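Local structure of salmonella typhimurium DB7155 bacteriophage DET7 tailspike (Bacteriophage, 2V5I) at residues 521-535 with 544-557. The protein probably binds the O-antigen of Salmonella and hydrolyses it as the receptor-binding tailspike of the phage. Residues are numbered along the deposited sequence; the frame is centred on the assembly and turned at random.
Sequences LPDEGVLDINTMSLY and LIRLPDGSKTRMKL
Arg554 clasps Leu521 end-on: NH1 and NH2 both donate to the one carbonyl O of Leu521, each 2.8 Å away and close to the guanidinium plane. NH1 also gives a hydrogen to Tyr535 OH (3.0 Å), with the phenol ring turned 76° from the guanidinium, while NH2 forms a salt bridge to Asp523, meeting OD1 on the anti side of the carboxylate. A water joins Arg554 NE to that same carboxylate oxygen, so all three nitrogens are engaged and the group's rotation is fixed. Lys552, extended beyond CG, ties down the 3-10 turn; its NZ donates to both Asp523 O and Val526 O (2.9 Å each), standing above the carbonyl plane of the first and nearly in line with the C=O of the second. Arg546 swings CG away from its own N (chi1 -169°) and runs extended to NE, which carries its guanidinium to the loop, where NH1 donates to Leu527 O; NE reaches Gly550 O almost straight (178°) and Ile529 CG1 covers one guanidinium face at 3.6 Å from CZ.

Among the apolar contacts, Leu544 packs its CG against Val526 CG1 (3.7 Å), and its CD1 covers one face of the Arg554 guanidinium. On the other sheet face Met532 CG meets Ile545 CG1.

Backbone bonds between Ser533 and Leu544 run both ways, and Asn530 N, just before the strand, reaches Arg546 O. Strands 531-537 and 540-546 form an antiparallel hairpin, with 552-556 as third strand; a second subunit's strand pairs with residues 531-533, carrying the sheet across the trimer interface.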
ATOM      1  N   LEU A 521     -12.170  -8.739  58.716  1.00 12.21           N
ATOM      2  CA  LEU A 521     -11.924  -7.564  57.904  1.00 12.48           C
ATOM      3  C   LEU A 521     -11.947  -6.310  58.734  1.00 13.25           C
ATOM      4  O   LEU A 521     -12.896  -6.105  59.493  1.00 15.55           O
ATOM      5  CB  LEU A 521     -12.959  -7.401  56.801  1.00 14.02           C
ATOM      6  CG  LEU A 521     -12.812  -8.229  55.582  1.00 18.00           C
ATOM      7  CD1 LEU A 521     -14.049  -8.020  54.700  1.00 13.87           C
ATOM      8  CD2 LEU A 521     -11.548  -7.890  54.856  1.00 12.22           C
ATOM      9  N   PRO A 522     -10.986  -5.399  58.504  1.00 12.43           N
ATOM     10  CA  PRO A 522     -11.110  -4.075  59.059  1.00 13.25           C
ATOM     11  C   PRO A 522     -12.240  -3.272  58.369  1.00 12.74           C
ATOM     12  O   PRO A 522     -12.677  -3.627  57.256  1.00 11.84           O
ATOM     13  CB  PRO A 522      -9.707  -3.487  58.813  1.00 14.49           C
ATOM     14  CG  PRO A 522      -9.301  -4.059  57.569  1.00 16.25           C
ATOM     15  CD  PRO A 522      -9.784  -5.515  57.654  1.00 13.14           C
ATOM     16  N   ASP A 523     -12.698  -2.176  58.998  1.00 14.54           N
ATOM     17  CA  ASP A 523     -13.727  -1.325  58.411  1.00 15.99           C
ATOM     18  C   ASP A 523     -13.457  -0.877  56.976  1.00 15.76           C
ATOM     19  O   ASP A 523     -14.392  -0.782  56.163  1.00 14.59           O
ATOM     20  CB  ASP A 523     -13.925  -0.058  59.272  1.00 17.10           C
ATOM     21  CG  ASP A 523     -14.837  -0.274  60.467  1.00 23.55           C
ATOM     22  OD1 ASP A 523     -15.192  -1.455  60.777  1.00 25.07           O
ATOM     23  OD2 ASP A 523     -15.193   0.748  61.125  1.00 26.10           O
ATOM     24  N   GLU A 524     -12.182  -0.640  56.648  1.00 15.10           N
ATOM     25  CA  GLU A 524     -11.767  -0.215  55.301  1.00 16.28           C
ATOM     26  C   GLU A 524     -12.039  -1.316  54.245  1.00 13.53           C
ATOM     27  O   GLU A 524     -11.915  -1.061  53.049  1.00 14.13           O
ATOM     28  CB  GLU A 524     -10.243   0.058  55.206  1.00 18.05           C
ATOM     29  CG  GLU A 524      -9.591   0.948  56.185  1.00 26.54           C
ATOM     30  CD  GLU A 524      -9.119   0.177  57.428  1.00 30.53           C
ATOM     31  OE1 GLU A 524     -10.001  -0.081  58.220  1.00 24.52           O
ATOM     32  OE2 GLU A 524      -7.906  -0.154  57.614  1.00 30.80           O
ATOM     33  N   GLY A 525     -12.317  -2.553  54.667  1.00 12.72           N
ATOM     34  CA  GLY A 525     -12.709  -3.597  53.748  1.00 13.95           C
ATOM     35  C   GLY A 525     -14.006  -3.443  52.984  1.00 14.44           C
ATOM     36  O   GLY A 525     -14.315  -4.286  52.145  1.00 17.57           O
ATOM     37  N   VAL A 526     -14.793  -2.410  53.286  1.00 11.72           N
ATOM     38  CA  VAL A 526     -15.909  -2.052  52.445  1.00 11.19           C
ATOM     39  C   VAL A 526     -15.858  -0.538  52.140  1.00 10.61           C
ATOM     40  O   VAL A 526     -15.584   0.259  53.024  1.00 14.48           O
ATOM     41  CB  VAL A 526     -17.280  -2.471  53.091  1.00 11.89           C
ATOM     42  CG1 VAL A 526     -17.643  -1.643  54.292  1.00 13.82           C
ATOM     43  CG2 VAL A 526     -18.318  -2.485  52.104  1.00 15.00           C
ATOM     44  N   LEU A 527     -16.105  -0.187  50.894  1.00 11.29           N
ATOM     45  CA  LEU A 527     -15.950   1.201  50.409  1.00 12.28           C
ATOM     46  C   LEU A 527     -17.279   1.930  50.159  1.00 13.37           C
ATOM     47  O   LEU A 527     -17.550   2.922  50.797  1.00 14.16           O
ATOM     48  CB  LEU A 527     -15.081   1.221  49.161  1.00 14.49           C
ATOM     49  CG  LEU A 527     -14.829   2.594  48.541  1.00 13.75           C
ATOM     50  CD1 LEU A 527     -13.993   3.447  49.507  1.00 18.76           C
ATOM     51  CD2 LEU A 527     -14.102   2.409  47.213  1.00 20.22           C
ATOM     52  N   ASP A 528     -18.058   1.464  49.185  1.00 11.29           N
ATOM     53  CA  ASP A 528     -19.239   2.141  48.726  1.00 12.13           C
ATOM     54  C   ASP A 528     -20.441   1.859  49.592  1.00 10.28           C
ATOM     55  O   ASP A 528     -20.630   0.735  50.078  1.00 11.44           O
ATOM     56  CB  ASP A 528     -19.597   1.689  47.305  1.00 12.10           C
ATOM     57  CG  ASP A 528     -18.590   2.095  46.226  1.00 21.74           C
ATOM     58  OD1 ASP A 528     -17.778   3.035  46.438  1.00 20.96           O
ATOM     59  OD2 ASP A 528     -18.680   1.490  45.098  1.00 22.87           O
ATOM     60  N   ILE A 529     -21.325   2.845  49.698  1.00 12.10           N
ATOM     61  CA  ILE A 529     -22.639   2.664  50.309  1.00 12.21           C
ATOM     62  C   ILE A 529     -23.431   1.566  49.596  1.00 11.83           C
ATOM     63  O   ILE A 529     -23.347   1.426  48.373  1.00 12.11           O
ATOM     64  CB  ILE A 529     -23.434   3.987  50.255  1.00 13.96           C
ATOM     65  CG1 ILE A 529     -22.813   4.952  51.294  1.00 17.89           C
ATOM     66  CG2 ILE A 529     -24.904   3.768  50.576  1.00 15.94           C
ATOM     67  CD1 ILE A 529     -23.288   6.362  51.183  1.00 24.85           C
ATOM     68  N   ASN A 530     -24.129   0.763  50.388  1.00 10.85           N
ATOM     69  CA  ASN A 530     -24.969  -0.348  49.907  1.00 10.08           C
ATOM     70  C   ASN A 530     -24.123  -1.400  49.170  1.00  9.66           C
ATOM     71  O   ASN A 530     -24.482  -1.895  48.104  1.00 10.57           O
ATOM     72  CB  ASN A 530     -26.131   0.136  49.053  1.00 11.32           C
ATOM     73  CG  ASN A 530     -27.124   0.983  49.850  1.00 12.81           C
ATOM     74  OD1 ASN A 530     -27.219   0.890  51.067  1.00 14.76           O
ATOM     75  ND2 ASN A 530     -27.788   1.877  49.156  1.00 14.04           N
ATOM     76  N   THR A 531     -23.004  -1.699  49.786  1.00 11.50           N
ATOM     77  CA  THR A 531     -22.200  -2.828  49.394  1.00  9.80           C
ATOM     78  C   THR A 531     -21.819  -3.677  50.608  1.00 11.78           C
ATOM     79  O   THR A 531     -21.801  -3.213  51.727  1.00 10.48           O
ATOM     80  CB  THR A 531     -20.934  -2.398  48.589  1.00 13.55           C
ATOM     81  OG1 THR A 531     -20.011  -1.730  49.436  1.00 13.87           O
ATOM     82  CG2 THR A 531     -21.290  -1.523  47.389  1.00 14.72           C
ATOM     83  N   MET A 532     -21.511  -4.936  50.347  1.00 11.16           N
ATOM     84  CA  MET A 532     -21.247  -5.962  51.387  1.00 11.62           C
ATOM     85  C   MET A 532     -19.998  -6.749  51.048  1.00 10.57           C
ATOM     86  O   MET A 532     -19.833  -7.151  49.919  1.00 10.09           O
ATOM     87  CB  MET A 532     -22.434  -6.947  51.387  1.00 13.24           C
ATOM     88  CG  MET A 532     -22.251  -8.099  52.268  1.00 19.12           C
ATOM     89  SD  MET A 532     -23.591  -9.291  52.037  1.00 19.34           S
ATOM     90  CE  MET A 532     -22.949 -10.218  50.629  1.00 19.46           C
ATOM     91  N   SER A 533     -19.119  -6.949  52.030  1.00 10.23           N
ATOM     92  CA  SER A 533     -17.962  -7.855  51.897  1.00 11.08           C
ATOM     93  C   SER A 533     -18.077  -8.975  52.924  1.00 10.95           C
ATOM     94  O   SER A 533     -18.478  -8.742  54.085  1.00 13.38           O
ATOM     95  CB  SER A 533     -16.695  -7.103  52.239  1.00 13.69           C
ATOM     96  OG  SER A 533     -16.524  -6.038  51.343  1.00 19.87           O
ATOM     97  N   LEU A 534     -17.694 -10.174  52.551  1.00 10.93           N
ATOM     98  CA  LEU A 534     -17.833 -11.330  53.418  1.00  8.84           C
ATOM     99  C   LEU A 534     -16.505 -11.776  54.005  1.00  9.78           C
ATOM    100  O   LEU A 534     -15.422 -11.627  53.396  1.00 11.10           O
ATOM    101  CB  LEU A 534     -18.425 -12.517  52.606  1.00 10.27           C
ATOM    102  CG  LEU A 534     -19.872 -12.312  52.149  1.00 12.67           C
ATOM    103  CD1 LEU A 534     -20.243 -13.360  51.107  1.00 17.09           C
ATOM    104  CD2 LEU A 534     -20.891 -12.328  53.246  1.00 14.42           C
ATOM    105  N   TYR A 535     -16.571 -12.300  55.214  1.00 10.01           N
ATOM    106  CA  TYR A 535     -15.376 -12.761  55.908  1.00 10.26           C
ATOM    107  C   TYR A 535     -15.739 -13.817  56.963  1.00 11.36           C
ATOM    108  O   TYR A 535     -16.886 -13.950  57.410  1.00  9.61           O
ATOM    109  CB  TYR A 535     -14.624 -11.585  56.564  1.00 11.06           C
ATOM    110  CG  TYR A 535     -15.341 -10.877  57.705  1.00 10.92           C
ATOM    111  CD1 TYR A 535     -16.219  -9.845  57.468  1.00 10.75           C
ATOM    112  CD2 TYR A 535     -15.075 -11.216  59.021  1.00 11.13           C
ATOM    113  CE1 TYR A 535     -16.868  -9.210  58.518  1.00  9.92           C
ATOM    114  CE2 TYR A 535     -15.686 -10.568  60.095  1.00 14.83           C
ATOM    115  CZ  TYR A 535     -16.557  -9.530  59.850  1.00 11.53           C
ATOM    116  OH  TYR A 535     -17.164  -8.926  60.960  1.00 11.46           O
ATOM    117  N   LEU A 544     -19.602  -7.556  56.347  1.00  9.96           N
ATOM    118  CA  LEU A 544     -19.276  -6.162  56.598  1.00  9.82           C
ATOM    119  C   LEU A 544     -20.000  -5.314  55.557  1.00  9.92           C
ATOM    120  O   LEU A 544     -19.807  -5.490  54.367  1.00  9.94           O
ATOM    121  CB  LEU A 544     -17.761  -5.950  56.485  1.00 10.51           C
ATOM    122  CG  LEU A 544     -17.264  -4.491  56.610  1.00  9.45           C
ATOM    123  CD1 LEU A 544     -17.627  -3.885  57.949  1.00 12.76           C
ATOM    124  CD2 LEU A 544     -15.746  -4.486  56.394  1.00  9.63           C
ATOM    125  N   ILE A 545     -20.912  -4.444  56.027  1.00 10.14           N
ATOM    126  CA  ILE A 545     -21.834  -3.750  55.154  1.00 10.26           C
ATOM    127  C   ILE A 545     -21.723  -2.237  55.408  1.00  9.64           C
ATOM    128  O   ILE A 545     -21.730  -1.811  56.557  1.00 11.01           O
ATOM    129  CB  ILE A 545     -23.278  -4.190  55.422  1.00 11.64           C
ATOM    130  CG1 ILE A 545     -23.433  -5.639  54.967  1.00 14.71           C
ATOM    131  CG2 ILE A 545     -24.285  -3.279  54.701  1.00 11.38           C
ATOM    132  CD1 ILE A 545     -24.672  -6.311  55.350  1.00 17.80           C
ATOM    133  N   ARG A 546     -21.658  -1.461  54.337  1.00 10.41           N
ATOM    134  CA  ARG A 546     -21.800  -0.030  54.449  1.00 10.01           C
ATOM    135  C   ARG A 546     -23.259   0.321  54.158  1.00 10.46           C
ATOM    136  O   ARG A 546     -23.743   0.033  53.073  1.00 10.29           O
ATOM    137  CB  ARG A 546     -20.865   0.702  53.559  1.00 11.11           C
ATOM    138  CG  ARG A 546     -20.834   2.216  53.892  1.00 12.70           C
ATOM    139  CD  ARG A 546     -19.821   3.012  53.116  1.00 15.59           C
ATOM    140  NE  ARG A 546     -19.870   4.427  53.553  1.00 13.74           N
ATOM    141  CZ  ARG A 546     -19.532   5.470  52.803  1.00 15.64           C
ATOM    142  NH1 ARG A 546     -19.027   5.319  51.587  1.00 16.50           N
ATOM    143  NH2 ARG A 546     -19.658   6.700  53.308  1.00 18.67           N
ATOM    144  N   LEU A 547     -23.941   0.861  55.146  1.00 11.61           N
ATOM    145  CA  LEU A 547     -25.390   1.152  55.119  1.00 11.50           C
ATOM    146  C   LEU A 547     -25.719   2.420  54.368  1.00 11.72           C
ATOM    147  O   LEU A 547     -24.848   3.244  54.115  1.00 12.46           O
ATOM    148  CB  LEU A 547     -25.869   1.313  56.560  1.00 11.85           C
ATOM    149  CG  LEU A 547     -25.769   0.058  57.438  1.00 13.09           C
ATOM    150  CD1 LEU A 547     -25.944   0.367  58.942  1.00 13.69           C
ATOM    151  CD2 LEU A 547     -26.689  -1.018  57.020  1.00 16.54           C
ATOM    152  N   PRO A 548     -27.023   2.623  54.061  1.00 13.57           N
ATOM    153  CA  PRO A 548     -27.444   3.830  53.374  1.00 14.32           C
ATOM    154  C   PRO A 548     -27.027   5.151  54.027  1.00 15.63           C
ATOM    155  O   PRO A 548     -26.749   6.116  53.304  1.00 17.35           O
ATOM    156  CB  PRO A 548     -28.970   3.692  53.360  1.00 15.38           C
ATOM    157  CG  PRO A 548     -29.193   2.250  53.281  1.00 15.51           C
ATOM    158  CD  PRO A 548     -28.116   1.663  54.200  1.00 16.32           C
ATOM    159  N   ASP A 549     -26.923   5.194  55.358  1.00 15.64           N
ATOM    160  CA  ASP A 549     -26.441   6.430  56.027  1.00 17.26           C
ATOM    161  C   ASP A 549     -24.916   6.615  56.046  1.00 18.22           C
ATOM    162  O   ASP A 549     -24.420   7.579  56.621  1.00 18.57           O
ATOM    163  CB  ASP A 549     -27.012   6.573  57.447  1.00 18.99           C
ATOM    164  CG  ASP A 549     -26.383   5.615  58.463  1.00 22.70           C
ATOM    165  OD1 ASP A 549     -25.487   4.818  58.095  1.00 17.99           O
ATOM    166  OD2 ASP A 549     -26.815   5.638  59.659  1.00 24.34           O
ATOM    167  N   GLY A 550     -24.189   5.688  55.440  1.00 15.90           N
ATOM    168  CA  GLY A 550     -22.723   5.763  55.281  1.00 16.25           C
ATOM    169  C   GLY A 550     -21.936   5.105  56.384  1.00 16.03           C
ATOM    170  O   GLY A 550     -20.722   4.930  56.264  1.00 14.90           O
ATOM    171  N   SER A 551     -22.616   4.707  57.452  1.00 13.68           N
ATOM    172  CA  SER A 551     -21.922   4.030  58.559  1.00 14.59           C
ATOM    173  C   SER A 551     -21.732   2.553  58.186  1.00 14.87           C
ATOM    174  O   SER A 551     -22.312   2.080  57.207  1.00 15.07           O
ATOM    175  CB  SER A 551     -22.718   4.170  59.850  1.00 16.42           C
ATOM    176  OG  SER A 551     -23.887   3.400  59.814  1.00 16.85           O
ATOM    177  N   LYS A 552     -20.870   1.856  58.913  1.00 13.45           N
ATOM    178  CA  LYS A 552     -20.560   0.461  58.651  1.00 14.84           C
ATOM    179  C   LYS A 552     -21.044  -0.398  59.789  1.00 14.19           C
ATOM    180  O   LYS A 552     -20.997   0.005  60.995  1.00 15.67           O
ATOM    181  CB  LYS A 552     -19.047   0.330  58.437  1.00 14.71           C
ATOM    182  CG  LYS A 552     -18.608   1.070  57.198  1.00 17.40           C
ATOM    183  CD  LYS A 552     -17.134   0.977  56.918  1.00 17.71           C
ATOM    184  CE  LYS A 552     -16.733   1.894  55.749  1.00 14.96           C
ATOM    185  NZ  LYS A 552     -15.299   1.840  55.462  1.00 15.55           N
ATOM    186  N   THR A 553     -21.493  -1.599  59.463  1.00 12.69           N
ATOM    187  CA  THR A 553     -21.948  -2.527  60.426  1.00 12.39           C
ATOM    188  C   THR A 553     -21.510  -3.943  60.056  1.00 13.55           C
ATOM    189  O   THR A 553     -21.185  -4.199  58.882  1.00 13.21           O
ATOM    190  CB  THR A 553     -23.488  -2.404  60.601  1.00 15.12           C
ATOM    191  OG1 THR A 553     -23.898  -3.057  61.797  1.00 18.02           O
ATOM    192  CG2 THR A 553     -24.257  -3.023  59.429  1.00 13.83           C
ATOM    193  N   ARG A 554     -21.516  -4.845  61.038  1.00 11.65           N
ATOM    194  CA  ARG A 554     -21.143  -6.229  60.883  1.00 11.21           C
ATOM    195  C   ARG A 554     -22.315  -7.113  61.299  1.00 12.90           C
ATOM    196  O   ARG A 554     -22.896  -6.940  62.390  1.00 13.97           O
ATOM    197  CB  ARG A 554     -19.928  -6.571  61.766  1.00 10.94           C
ATOM    198  CG  ARG A 554     -18.676  -5.819  61.365  1.00 11.96           C
ATOM    199  CD  ARG A 554     -17.569  -5.850  62.433  1.00 14.81           C
ATOM    200  NE  ARG A 554     -16.473  -4.969  62.030  1.00 15.25           N
ATOM    201  CZ  ARG A 554     -15.497  -5.298  61.186  1.00 18.01           C
ATOM    202  NH1 ARG A 554     -15.419  -6.524  60.660  1.00 13.97           N
ATOM    203  NH2 ARG A 554     -14.572  -4.382  60.881  1.00 17.99           N
ATOM    204  N   MET A 555     -22.670  -8.030  60.418  1.00 10.61           N
ATOM    205  CA  MET A 555     -23.778  -8.956  60.606  1.00 11.87           C
ATOM    206  C   MET A 555     -23.339 -10.403  60.468  1.00 11.70           C
ATOM    207  O   MET A 555     -22.734 -10.799  59.456  1.00 13.09           O
ATOM    208  CB  MET A 555     -24.853  -8.708  59.529  1.00 12.78           C
ATOM    209  CG  MET A 555     -25.375  -7.299  59.501  1.00 16.10           C
ATOM    210  SD  MET A 555     -26.856  -7.109  58.495  1.00 17.74           S
ATOM    211  CE  MET A 555     -26.934  -5.331  58.297  1.00 15.23           C
ATOM    212  N   LYS A 556     -23.667 -11.208  61.472  1.00 11.17           N
ATOM    213  CA  LYS A 556     -23.404 -12.633  61.433  1.00 11.48           C
ATOM    214  C   LYS A 556     -24.457 -13.361  60.639  1.00 11.59           C
ATOM    215  O   LYS A 556     -25.643 -13.224  60.921  1.00 11.71           O
ATOM    216  CB  LYS A 556     -23.345 -13.191  62.823  1.00 13.71           C
ATOM    217  CG  LYS A 556     -22.855 -14.572  62.905  1.00 14.63           C
ATOM    218  CD  LYS A 556     -22.805 -15.010  64.338  1.00 18.02           C
ATOM    219  CE  LYS A 556     -22.332 -16.401  64.487  1.00 26.61           C
ATOM    220  NZ  LYS A 556     -22.564 -16.822  65.903  1.00 30.21           N
ATOM    221  N   LEU A 557     -24.012 -14.139  59.653  1.00 10.45           N
ATOM    222  CA  LEU A 557     -24.929 -14.809  58.685  1.00 10.60           C
ATOM    223  C   LEU A 557     -25.130 -16.287  58.958  1.00 12.73           C
ATOM    224  O   LEU A 557     -26.146 -16.850  58.578  1.00 13.71           O
ATOM    225  CB  LEU A 557     -24.444 -14.635  57.256  1.00 11.60           C
ATOM    226  CG  LEU A 557     -24.196 -13.205  56.728  1.00  9.25           C
ATOM    227  CD1 LEU A 557     -24.076 -13.195  55.195  1.00 11.79           C
ATOM    228  CD2 LEU A 557     -25.305 -12.280  57.165  1.00 12.34           C
TER
HETATM  229  O   HOH W   1     -16.635  -2.125  62.930  0.50 19.57           O